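Local coordinates for protein pngf-ii (Elizabethkingia meningoseptica, PDB 4R4X) that probably releases N-linked glycans from glycoproteins by hydrolysing the amide bond between asparagine and the innermost N-acetylglucosamine, at residues K101-T104 with N109-E112; I254-E257 with Y262-G265; V438-S443 with S526-S531. All coordinates share one frame; numbering follows the deposited sequence.

Interaction 1: K101-T104 with N109-E112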
ATOM      1  N   LYS A 101       8.265  41.932 -21.295  1.00 19.23           N
ATOM      2  CA  LYS A 101       8.773  40.794 -20.607  1.00 19.83           C
ATOM      3  C   LYS A 101       9.101  41.132 -19.175  1.00 20.38           C
ATOM      4  O   LYS A 101       9.673  42.190 -18.888  1.00 20.94           O
ATOM      5  CB  LYS A 101      10.029  40.281 -21.287  1.00 20.89           C
ATOM      6  CG  LYS A 101      10.430  38.911 -20.788  1.00 21.34           C
ATOM      7  CD  LYS A 101      11.777  38.485 -21.366  1.00 23.35           C
ATOM      8  CE  LYS A 101      12.905  38.678 -20.375  1.00 24.42           C
ATOM      9  NZ  LYS A 101      14.165  38.089 -20.879  1.00 25.83           N
ATOM     10  N   ALA A 102       8.762  40.206 -18.283  1.00 20.52           N
ATOM     11  CA  ALA A 102       9.180  40.260 -16.884  1.00 20.59           C
ATOM     12  C   ALA A 102       9.683  38.885 -16.518  1.00 22.45           C
ATOM     13  O   ALA A 102       9.390  37.899 -17.221  1.00 21.25           O
ATOM     14  CB  ALA A 102       8.029  40.649 -15.994  1.00 20.51           C
ATOM     15  N   VAL A 103      10.438  38.819 -15.425  1.00 23.31           N
ATOM     16  CA  VAL A 103      11.091  37.581 -15.015  1.00 24.90           C
ATOM     17  C   VAL A 103      10.766  37.273 -13.564  1.00 26.56           C
ATOM     18  O   VAL A 103      10.736  38.175 -12.722  1.00 25.55           O
ATOM     19  CB  VAL A 103      12.622  37.667 -15.149  1.00 25.85           C
ATOM     20  CG1 VAL A 103      13.264  36.315 -14.834  1.00 26.89           C
ATOM     21  CG2 VAL A 103      13.022  38.106 -16.542  1.00 26.16           C
ATOM     22  N   THR A 104      10.494  35.997 -13.289  1.00 28.60           N
ATOM     23  CA  THR A 104      10.319  35.524 -11.919  1.00 29.90           C
ATOM     24  C   THR A 104      11.102  34.248 -11.690  1.00 32.00           C
ATOM     25  O   THR A 104      11.565  33.597 -12.639  1.00 29.02           O
ATOM     26  CB  THR A 104       8.842  35.317 -11.531  1.00 30.00           C
ATOM     27  OG1 THR A 104       8.748  35.123 -10.113  1.00 31.19           O
ATOM     28  CG2 THR A 104       8.195  34.112 -12.265  1.00 29.83           C
ATOM     29  N   ASN A 109      13.869  27.632 -10.540  1.00 41.63           N
ATOM     30  CA  ASN A 109      13.524  27.734 -11.952  1.00 38.71           C
ATOM     31  C   ASN A 109      13.297  29.200 -12.305  1.00 35.18           C
ATOM     32  O   ASN A 109      12.694  29.937 -11.535  1.00 34.17           O
ATOM     33  CB  ASN A 109      12.274  26.916 -12.293  1.00 39.80           C
ATOM     34  CG  ASN A 109      12.543  25.421 -12.333  1.00 42.15           C
ATOM     35  OD1 ASN A 109      13.594  24.974 -12.792  1.00 44.54           O
ATOM     36  ND2 ASN A 109      11.589  24.643 -11.865  1.00 41.82           N
ATOM     37  N   THR A 110      13.826  29.609 -13.454  1.00 33.15           N
ATOM     38  CA  THR A 110      13.612  30.936 -14.010  1.00 31.72           C
ATOM     39  C   THR A 110      12.520  30.882 -15.063  1.00 29.37           C
ATOM     40  O   THR A 110      12.568  30.054 -15.985  1.00 29.51           O
ATOM     41  CB  THR A 110      14.890  31.453 -14.672  1.00 32.16           C
ATOM     42  OG1 THR A 110      15.921  31.513 -13.688  1.00 33.50           O
ATOM     43  CG2 THR A 110      14.677  32.850 -15.264  1.00 33.81           C
ATOM     44  N   ILE A 111      11.530  31.754 -14.919  1.00 27.56           N
ATOM     45  CA  ILE A 111      10.422  31.810 -15.869  1.00 26.43           C
ATOM     46  C   ILE A 111      10.260  33.221 -16.407  1.00 25.13           C
ATOM     47  O   ILE A 111       9.985  34.161 -15.651  1.00 24.72           O
ATOM     48  CB  ILE A 111       9.080  31.367 -15.248  1.00 26.24           C
ATOM     49  CG1 ILE A 111       9.200  29.966 -14.630  1.00 27.15           C
ATOM     50  CG2 ILE A 111       7.987  31.394 -16.309  1.00 26.13           C
ATOM     51  CD1 ILE A 111       9.390  29.995 -13.128  1.00 29.84           C
ATOM     52  N   GLU A 112      10.431  33.361 -17.721  1.00 24.84           N
ATOM     53  CA  GLU A 112      10.203  34.628 -18.397  1.00 24.08           C
ATOM     54  C   GLU A 112       8.748  34.675 -18.877  1.00 22.22           C
ATOM     55  O   GLU A 112       8.249  33.718 -19.476  1.00 21.90           O
ATOM     56  CB  GLU A 112      11.142  34.775 -19.583  1.00 26.67           C
ATOM     57  CG  GLU A 112      12.618  34.592 -19.266  1.00 29.01           C
ATOM     58  CD  GLU A 112      13.431  34.425 -20.540  1.00 31.79           C
ATOM     59  OE1 GLU A 112      13.686  33.270 -20.959  1.00 33.51           O
ATOM     60  OE2 GLU A 112      13.773  35.458 -21.140  1.00 34.03           O
TER

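Interaction 2: I254-E257 with Y262-G265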
ATOM      1  N   ILE A 254      -8.567 -16.094   4.546  1.00 14.40           N
ATOM      2  CA  ILE A 254      -8.973 -17.468   4.734  1.00 14.20           C
ATOM      3  C   ILE A 254      -9.464 -18.045   3.399  1.00 15.04           C
ATOM      4  O   ILE A 254     -10.577 -17.719   2.951  1.00 15.17           O
ATOM      5  CB  ILE A 254     -10.068 -17.585   5.819  1.00 14.65           C
ATOM      6  CG1 ILE A 254      -9.531 -17.082   7.158  1.00 15.15           C
ATOM      7  CG2 ILE A 254     -10.519 -19.037   5.953  1.00 14.36           C
ATOM      8  CD1 ILE A 254     -10.551 -16.981   8.260  1.00 15.37           C
ATOM      9  N   PRO A 255      -8.653 -18.898   2.750  1.00 14.93           N
ATOM     10  CA  PRO A 255      -9.201 -19.552   1.533  1.00 15.58           C
ATOM     11  C   PRO A 255     -10.299 -20.569   1.859  1.00 15.58           C
ATOM     12  O   PRO A 255     -10.103 -21.453   2.696  1.00 16.24           O
ATOM     13  CB  PRO A 255      -7.990 -20.255   0.914  1.00 15.70           C
ATOM     14  CG  PRO A 255      -6.800 -19.699   1.634  1.00 16.19           C
ATOM     15  CD  PRO A 255      -7.263 -19.299   2.997  1.00 15.45           C
ATOM     16  N   GLN A 256     -11.433 -20.436   1.186  1.00 16.71           N
ATOM     17  CA  GLN A 256     -12.618 -21.243   1.473  1.00 17.47           C
ATOM     18  C   GLN A 256     -13.020 -22.122   0.285  1.00 19.07           C
ATOM     19  O   GLN A 256     -14.175 -22.581   0.209  1.00 19.70           O
ATOM     20  CB  GLN A 256     -13.767 -20.327   1.878  1.00 17.97           C
ATOM     21  CG  GLN A 256     -13.575 -19.714   3.261  1.00 18.77           C
ATOM     22  CD  GLN A 256     -14.811 -18.963   3.723  1.00 20.29           C
ATOM     23  OE1 GLN A 256     -15.581 -19.454   4.553  1.00 22.39           O
ATOM     24  NE2 GLN A 256     -15.025 -17.795   3.161  1.00 19.67           N
ATOM     25  N   GLU A 257     -12.067 -22.377  -0.612  1.00 19.42           N
ATOM     26  CA  GLU A 257     -12.305 -23.193  -1.813  1.00 21.49           C
ATOM     27  C   GLU A 257     -12.551 -24.681  -1.529  1.00 20.99           C
ATOM     28  O   GLU A 257     -13.094 -25.372  -2.371  1.00 22.79           O
ATOM     29  CB  GLU A 257     -11.149 -23.081  -2.806  1.00 22.72           C
ATOM     30  CG  GLU A 257     -11.059 -21.756  -3.554  1.00 24.73           C
ATOM     31  CD  GLU A 257     -10.588 -20.583  -2.682  1.00 26.06           C
ATOM     32  OE1 GLU A 257     -11.014 -19.432  -2.939  1.00 27.59           O
ATOM     33  OE2 GLU A 257      -9.823 -20.807  -1.720  1.00 24.89           O
ATOM     34  N   TYR A 262      -9.812 -22.599   7.635  1.00 14.06           N
ATOM     35  CA  TYR A 262      -9.420 -22.148   8.951  1.00 14.07           C
ATOM     36  C   TYR A 262     -10.596 -21.511   9.690  1.00 13.66           C
ATOM     37  O   TYR A 262     -10.629 -21.534  10.929  1.00 13.36           O
ATOM     38  CB  TYR A 262      -8.260 -21.176   8.817  1.00 14.30           C
ATOM     39  CG  TYR A 262      -7.388 -21.018  10.035  1.00 14.00           C
ATOM     40  CD1 TYR A 262      -6.563 -22.038  10.469  1.00 14.36           C
ATOM     41  CD2 TYR A 262      -7.327 -19.814  10.691  1.00 14.34           C
ATOM     42  CE1 TYR A 262      -5.724 -21.863  11.570  1.00 13.82           C
ATOM     43  CE2 TYR A 262      -6.508 -19.621  11.787  1.00 14.53           C
ATOM     44  CZ  TYR A 262      -5.691 -20.644  12.216  1.00 14.28           C
ATOM     45  OH  TYR A 262      -4.857 -20.434  13.291  1.00 14.46           O
ATOM     46  N   TYR A 263     -11.561 -20.958   8.943  1.00 14.47           N
ATOM     47  CA  TYR A 263     -12.797 -20.389   9.525  1.00 15.62           C
ATOM     48  C   TYR A 263     -13.652 -21.430  10.254  1.00 15.52           C
ATOM     49  O   TYR A 263     -14.277 -21.130  11.269  1.00 15.45           O
ATOM     50  CB  TYR A 263     -13.634 -19.677   8.446  1.00 16.69           C
ATOM     51  CG  TYR A 263     -14.793 -18.830   8.946  1.00 17.90           C
ATOM     52  CD1 TYR A 263     -14.574 -17.751   9.793  1.00 19.23           C
ATOM     53  CD2 TYR A 263     -16.108 -19.074   8.522  1.00 19.48           C
ATOM     54  CE1 TYR A 263     -15.621 -16.959  10.235  1.00 19.82           C
ATOM     55  CE2 TYR A 263     -17.158 -18.256   8.930  1.00 20.18           C
ATOM     56  CZ  TYR A 263     -16.906 -17.210   9.786  1.00 19.81           C
ATOM     57  OH  TYR A 263     -17.913 -16.392  10.241  1.00 19.81           O
ATOM     58  N   THR A 264     -13.655 -22.651   9.760  1.00 15.97           N
ATOM     59  CA  THR A 264     -14.301 -23.760  10.476  1.00 16.58           C
ATOM     60  C   THR A 264     -13.678 -23.931  11.869  1.00 16.69           C
ATOM     61  O   THR A 264     -14.389 -24.062  12.860  1.00 16.93           O
ATOM     62  CB  THR A 264     -14.154 -25.081   9.710  1.00 17.07           C
ATOM     63  OG1 THR A 264     -14.269 -24.825   8.304  1.00 16.96           O
ATOM     64  CG2 THR A 264     -15.233 -26.065  10.156  1.00 17.56           C
ATOM     65  N   GLY A 265     -12.347 -23.898  11.931  1.00 16.56           N
ATOM     66  CA  GLY A 265     -11.638 -23.918  13.199  1.00 16.64           C
ATOM     67  C   GLY A 265     -11.994 -22.745  14.098  1.00 16.11           C
ATOM     68  O   GLY A 265     -12.252 -22.921  15.290  1.00 16.42           O
TER
HETATM   69  O   HOH W   1      -8.496 -21.676   5.199  1.00 13.50           O

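Interaction 3: V438-S443 with S526-S531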
ATOM      1  N   VAL A 438      19.305 -18.173  17.533  1.00 13.09           N
ATOM      2  CA  VAL A 438      20.325 -19.004  16.908  1.00 13.17           C
ATOM      3  C   VAL A 438      19.944 -19.309  15.459  1.00 13.60           C
ATOM      4  O   VAL A 438      18.838 -19.757  15.190  1.00 13.80           O
ATOM      5  CB  VAL A 438      20.441 -20.367  17.622  1.00 13.68           C
ATOM      6  CG1 VAL A 438      21.548 -21.218  17.015  1.00 13.92           C
ATOM      7  CG2 VAL A 438      20.622 -20.187  19.128  1.00 13.76           C
ATOM      8  N   PRO A 439      20.866 -19.100  14.513  1.00 13.67           N
ATOM      9  CA  PRO A 439      20.511 -19.325  13.115  1.00 13.31           C
ATOM     10  C   PRO A 439      20.315 -20.821  12.836  1.00 12.77           C
ATOM     11  O   PRO A 439      21.083 -21.647  13.345  1.00 11.91           O
ATOM     12  CB  PRO A 439      21.724 -18.822  12.342  1.00 13.81           C
ATOM     13  CG  PRO A 439      22.634 -18.193  13.326  1.00 14.41           C
ATOM     14  CD  PRO A 439      22.257 -18.679  14.683  1.00 14.47           C
ATOM     15  N   LYS A 440      19.309 -21.157  12.029  1.00 12.85           N
ATOM     16  CA  LYS A 440      19.091 -22.558  11.644  1.00 12.72           C
ATOM     17  C   LYS A 440      18.758 -22.634  10.179  1.00 13.39           C
ATOM     18  O   LYS A 440      17.859 -21.942   9.712  1.00 13.70           O
ATOM     19  CB  LYS A 440      17.942 -23.189  12.447  1.00 12.39           C
ATOM     20  CG  LYS A 440      18.169 -23.297  13.939  1.00 12.66           C
ATOM     21  CD  LYS A 440      19.341 -24.186  14.313  1.00 12.92           C
ATOM     22  CE  LYS A 440      19.511 -24.268  15.831  1.00 13.03           C
ATOM     23  NZ  LYS A 440      18.471 -25.077  16.507  1.00 12.84           N
ATOM     24  N   GLU A 441      19.457 -23.498   9.454  1.00 13.57           N
ATOM     25  CA  GLU A 441      19.170 -23.711   8.053  1.00 14.09           C
ATOM     26  C   GLU A 441      17.787 -24.304   7.797  1.00 13.20           C
ATOM     27  O   GLU A 441      17.463 -25.337   8.354  1.00 13.23           O
ATOM     28  CB  GLU A 441      20.243 -24.615   7.474  1.00 16.14           C
ATOM     29  CG  GLU A 441      20.125 -24.880   5.990  1.00 17.80           C
ATOM     30  CD  GLU A 441      21.376 -25.580   5.457  1.00 20.07           C
ATOM     31  OE1 GLU A 441      21.462 -26.823   5.549  1.00 22.12           O
ATOM     32  OE2 GLU A 441      22.272 -24.883   4.943  1.00 19.42           O
ATOM     33  N   ASN A 442      16.976 -23.622   6.969  1.00 12.46           N
ATOM     34  CA  ASN A 442      15.685 -24.132   6.493  1.00 12.34           C
ATOM     35  C   ASN A 442      15.942 -24.814   5.147  1.00 12.60           C
ATOM     36  O   ASN A 442      16.497 -24.188   4.231  1.00 12.71           O
ATOM     37  CB  ASN A 442      14.642 -23.005   6.243  1.00 11.91           C
ATOM     38  CG  ASN A 442      14.086 -22.362   7.517  1.00 12.11           C
ATOM     39  OD1 ASN A 442      12.921 -21.933   7.547  1.00 11.86           O
ATOM     40  ND2 ASN A 442      14.903 -22.249   8.544  1.00 12.22           N
ATOM     41  N   SER A 443      15.501 -26.056   5.003  1.00 13.18           N
ATOM     42  CA  SER A 443      15.668 -26.825   3.765  1.00 12.91           C
ATOM     43  C   SER A 443      14.299 -27.144   3.156  1.00 13.59           C
ATOM     44  O   SER A 443      13.430 -27.676   3.815  1.00 14.80           O
ATOM     45  CB  SER A 443      16.417 -28.119   4.051  1.00 13.33           C
ATOM     46  OG  SER A 443      17.751 -27.848   4.463  1.00 13.61           O
ATOM     47  N   SER A 526      11.687 -24.208  21.450  1.00 16.21           N
ATOM     48  CA  SER A 526      11.869 -23.597  20.148  1.00 15.34           C
ATOM     49  C   SER A 526      10.750 -24.053  19.173  1.00 14.76           C
ATOM     50  O   SER A 526      10.205 -25.162  19.271  1.00 14.49           O
ATOM     51  CB  SER A 526      13.264 -23.905  19.592  1.00 15.03           C
ATOM     52  OG  SER A 526      14.239 -23.079  20.225  1.00 14.89           O
ATOM     53  N   PHE A 527      10.398 -23.171  18.249  1.00 13.93           N
ATOM     54  CA  PHE A 527       9.362 -23.453  17.263  1.00 13.90           C
ATOM     55  C   PHE A 527       9.484 -22.542  16.065  1.00 12.77           C
ATOM     56  O   PHE A 527      10.154 -21.499  16.128  1.00 12.85           O
ATOM     57  CB  PHE A 527       7.953 -23.364  17.879  1.00 14.33           C
ATOM     58  CG  PHE A 527       7.626 -22.023  18.484  1.00 15.60           C
ATOM     59  CD1 PHE A 527       6.976 -21.042  17.740  1.00 15.35           C
ATOM     60  CD2 PHE A 527       7.901 -21.771  19.820  1.00 16.61           C
ATOM     61  CE1 PHE A 527       6.646 -19.816  18.308  1.00 17.05           C
ATOM     62  CE2 PHE A 527       7.572 -20.551  20.390  1.00 16.61           C
ATOM     63  CZ  PHE A 527       6.951 -19.569  19.631  1.00 17.26           C
ATOM     64  N   TRP A 528       8.900 -22.970  14.944  1.00 12.34           N
ATOM     65  CA  TRP A 528       9.092 -22.266  13.664  1.00 11.70           C
ATOM     66  C   TRP A 528       7.752 -21.970  12.998  1.00 11.54           C
ATOM     67  O   TRP A 528       7.001 -22.895  12.680  1.00 11.69           O
ATOM     68  CB  TRP A 528       9.999 -23.073  12.738  1.00 11.85           C
ATOM     69  CG  TRP A 528      11.416 -23.007  13.189  1.00 12.04           C
ATOM     70  CD1 TRP A 528      11.984 -23.705  14.216  1.00 12.17           C
ATOM     71  CD2 TRP A 528      12.418 -22.120  12.702  1.00 11.89           C
ATOM     72  NE1 TRP A 528      13.291 -23.312  14.384  1.00 12.64           N
ATOM     73  CE2 TRP A 528      13.584 -22.351  13.454  1.00 12.22           C
ATOM     74  CE3 TRP A 528      12.457 -21.175  11.672  1.00 11.84           C
ATOM     75  CZ2 TRP A 528      14.778 -21.669  13.205  1.00 12.50           C
ATOM     76  CZ3 TRP A 528      13.638 -20.496  11.440  1.00 11.85           C
ATOM     77  CH2 TRP A 528      14.768 -20.728  12.202  1.00 12.01           C
ATOM     78  N   ASN A 529       7.462 -20.680  12.817  1.00 11.39           N
ATOM     79  CA  ASN A 529       6.285 -20.213  12.100  1.00 11.78           C
ATOM     80  C   ASN A 529       6.624 -20.127  10.618  1.00 12.35           C
ATOM     81  O   ASN A 529       7.370 -19.218  10.198  1.00 12.50           O
ATOM     82  CB  ASN A 529       5.860 -18.833  12.589  1.00 12.87           C
ATOM     83  CG  ASN A 529       5.224 -18.848  13.956  1.00 13.09           C
ATOM     84  OD1 ASN A 529       4.415 -19.706  14.287  1.00 13.42           O
ATOM     85  ND2 ASN A 529       5.535 -17.833  14.733  1.00 14.16           N
ATOM     86  N   VAL A 530       6.108 -21.071   9.830  1.00 12.44           N
ATOM     87  CA  VAL A 530       6.413 -21.136   8.410  1.00 12.87           C
ATOM     88  C   VAL A 530       5.130 -21.262   7.586  1.00 12.91           C
ATOM     89  O   VAL A 530       4.210 -22.039   7.907  1.00 13.27           O
ATOM     90  CB  VAL A 530       7.433 -22.255   8.067  1.00 13.15           C
ATOM     91  CG1 VAL A 530       8.648 -22.195   8.987  1.00 13.22           C
ATOM     92  CG2 VAL A 530       6.816 -23.631   8.172  1.00 13.71           C
ATOM     93  N   SER A 531       5.039 -20.438   6.551  1.00 13.44           N
ATOM     94  CA  SER A 531       3.973 -20.594   5.567  1.00 13.87           C
ATOM     95  C   SER A 531       4.516 -20.679   4.148  1.00 13.49           C
ATOM     96  O   SER A 531       5.561 -20.104   3.796  1.00 13.36           O
ATOM     97  CB  SER A 531       2.919 -19.493   5.703  1.00 13.95           C
ATOM     98  OG  SER A 531       3.375 -18.302   5.132  1.00 15.47           O
TER

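Interaction 1: K101-T104 with N109-E112
Thr-104 and Ile-111 face each other across an antiparallel beta hairpin made by strands 97-106 and 109-116 in the N-terminal domain, the segments running at 164° to one another. They form a hydrogen-bonded pair: Thr-104 N donates to Ile-111 O at 3.0 Å, and Ile-111 N donates to Thr-104 O at 2.9 Å. This is the rung nearest the turn in these segments. The two side chains lie alongside each other and point the same way, with Thr-104 CG2 4.1 Å from Ile-111 CB. The threonine's CG2 lies between the backbone N and the carbonyl carbon, which leaves OG1 anti to N (chi1 -168°) and able to bond to Glu-84 O.

Val-103 and Glu-112 make the next pair, non-hydrogen-bonded, with side chains on the other face of the hairpin. Here the backbones come closer, CA to CA 4.6 Å, and Glu-112 CA also brings its hydrogen towards Ala-102 O. Glu-112 buries more surface than any other residue of the contact, but its carboxylate goes diagonally, past its register partner, to Lys-101. The lysine chain bends at chi3 (101°), swinging NZ over to meet it. The same ammonium also makes a salt bridge with Glu-90 on strand 86-94, so one positive charge is shared by carboxylates from the strands flanking it, an arrangement that probably favours the charged form of all three groups. Val-103 makes a second diagonal contact towards the turn, its CG1 lying 3.8 Å from Thr-110 CG2. At the far end of this face, Lys-101 NZ sits 2.7 Å from Glu-112 OE2, on that oxygen's anti lone pair.

Interaction 2: I254-E257 with Y262-G265
Ile-254 and Tyr-262 bring their CA atoms to 6.3 Å, where the chain leaves strand 248-253, runs through a loop and doubles back as helix 262-268, a short helix inserted between strands of a jelly-roll domain of the kind known from PNGase F. No direct hydrogen bond joins the two segments. One water does so instead: it donates to Pro-255 O and accepts from Tyr-262 N. This supplies a partner to a backbone N-H in the first turn of the helix.

The apolar part of the contact is carried by Ile-254. With CG2 set anti to the backbone N (CG1 at chi1 -61°), the branch methyl projects towards the start of the helix, reaching Tyr-263 N at 3.7 Å and Tyr-262 CB at 4.2 Å. Its longer arm also takes part, CD1 lying 4.1 Å from Tyr-263 CB, so both branches press on the backbone and CB of Tyr-263, and the isoleucine crosses that side chain at about a right angle. Leu-218 and Leu-345, from two neighbouring strands, touch both Ile-254 and Tyr-263 and complete the apolar surroundings.

The two tyrosines turn their rings away from the loop, and each hydroxyl bonds elsewhere: Tyr-262 OH to Gln-394, Tyr-263 OH to Gln-209. Gln-256, which is exposed to solvent, runs its extended side chain at a slant to Tyr-263, with amide and ring planes 76° apart. The approach is loose and made by the amide oxygen alone, Gln-256 OE1 standing 4.0 Å from Tyr-263 CD2.

Interaction 3: V438-S443 with S526-S531
Trp-528 sends its indole from strand 527-537 towards the chain that leads into strand 442-446, and Lys-440 and Asn-442 meet it from the same side of the ring plane. The two backbones are well separated, the nearest CA atoms (Asn-442 and Trp-528) being 9.9 Å apart, because the strands belong to different sheets of the C-terminal beta sandwich; the indole spans the gap.

Lys-440 crosses the tryptophan at about a right angle and touches it with the base of its side chain, CB lying 3.6 Å from Trp-528 CZ2. Bends at chi2 and chi4 then carry the ammonium away from the ring. Asn-442 approaches farther round the six-membered ring, one atom beyond CH2, with ND2 3.6 Å from Trp-528 CZ3 and the amide plane turned 71° from the indole. That amide is held on its other end, where OD1 accepts bonds from Tyr-423 and Thr-425 on strand 416-428, the neighbour of Trp-528's own strand; ND2 adds a weak bond to Lys-440 O.

No hydrogen bond joins the segments directly, yet both are tied to one carboxylate: Asp-435 takes Lys-440 NZ on OD1 and Trp-528 NE1 on OD2. The direct contact is therefore van der Waals in character, while the shared aspartate helps to hold the indole's rotation and, with Pro-516 O as a further partner of NZ, probably keeps the lysine charged.

How the interactions relate
From the N terminus, interaction 1 comes first, closing a tight hairpin turn in the N-terminal domain. Interaction 2 follows well over a hundred residues later, again bridging just four residues, but from a loop into a helix. Interaction 3 is the long-range one: 82 residues, including several strands, separate its segments, and it joins two sheets of the C-terminal part. The three are in series, with none nested or crossed. Interactions 2 and 3 have centres about 25 Å apart, whereas interaction 1 lies beyond 60 Å from either, centre to centre, on the opposite side of the chain's centre, reflecting the elongated layout of the enzyme.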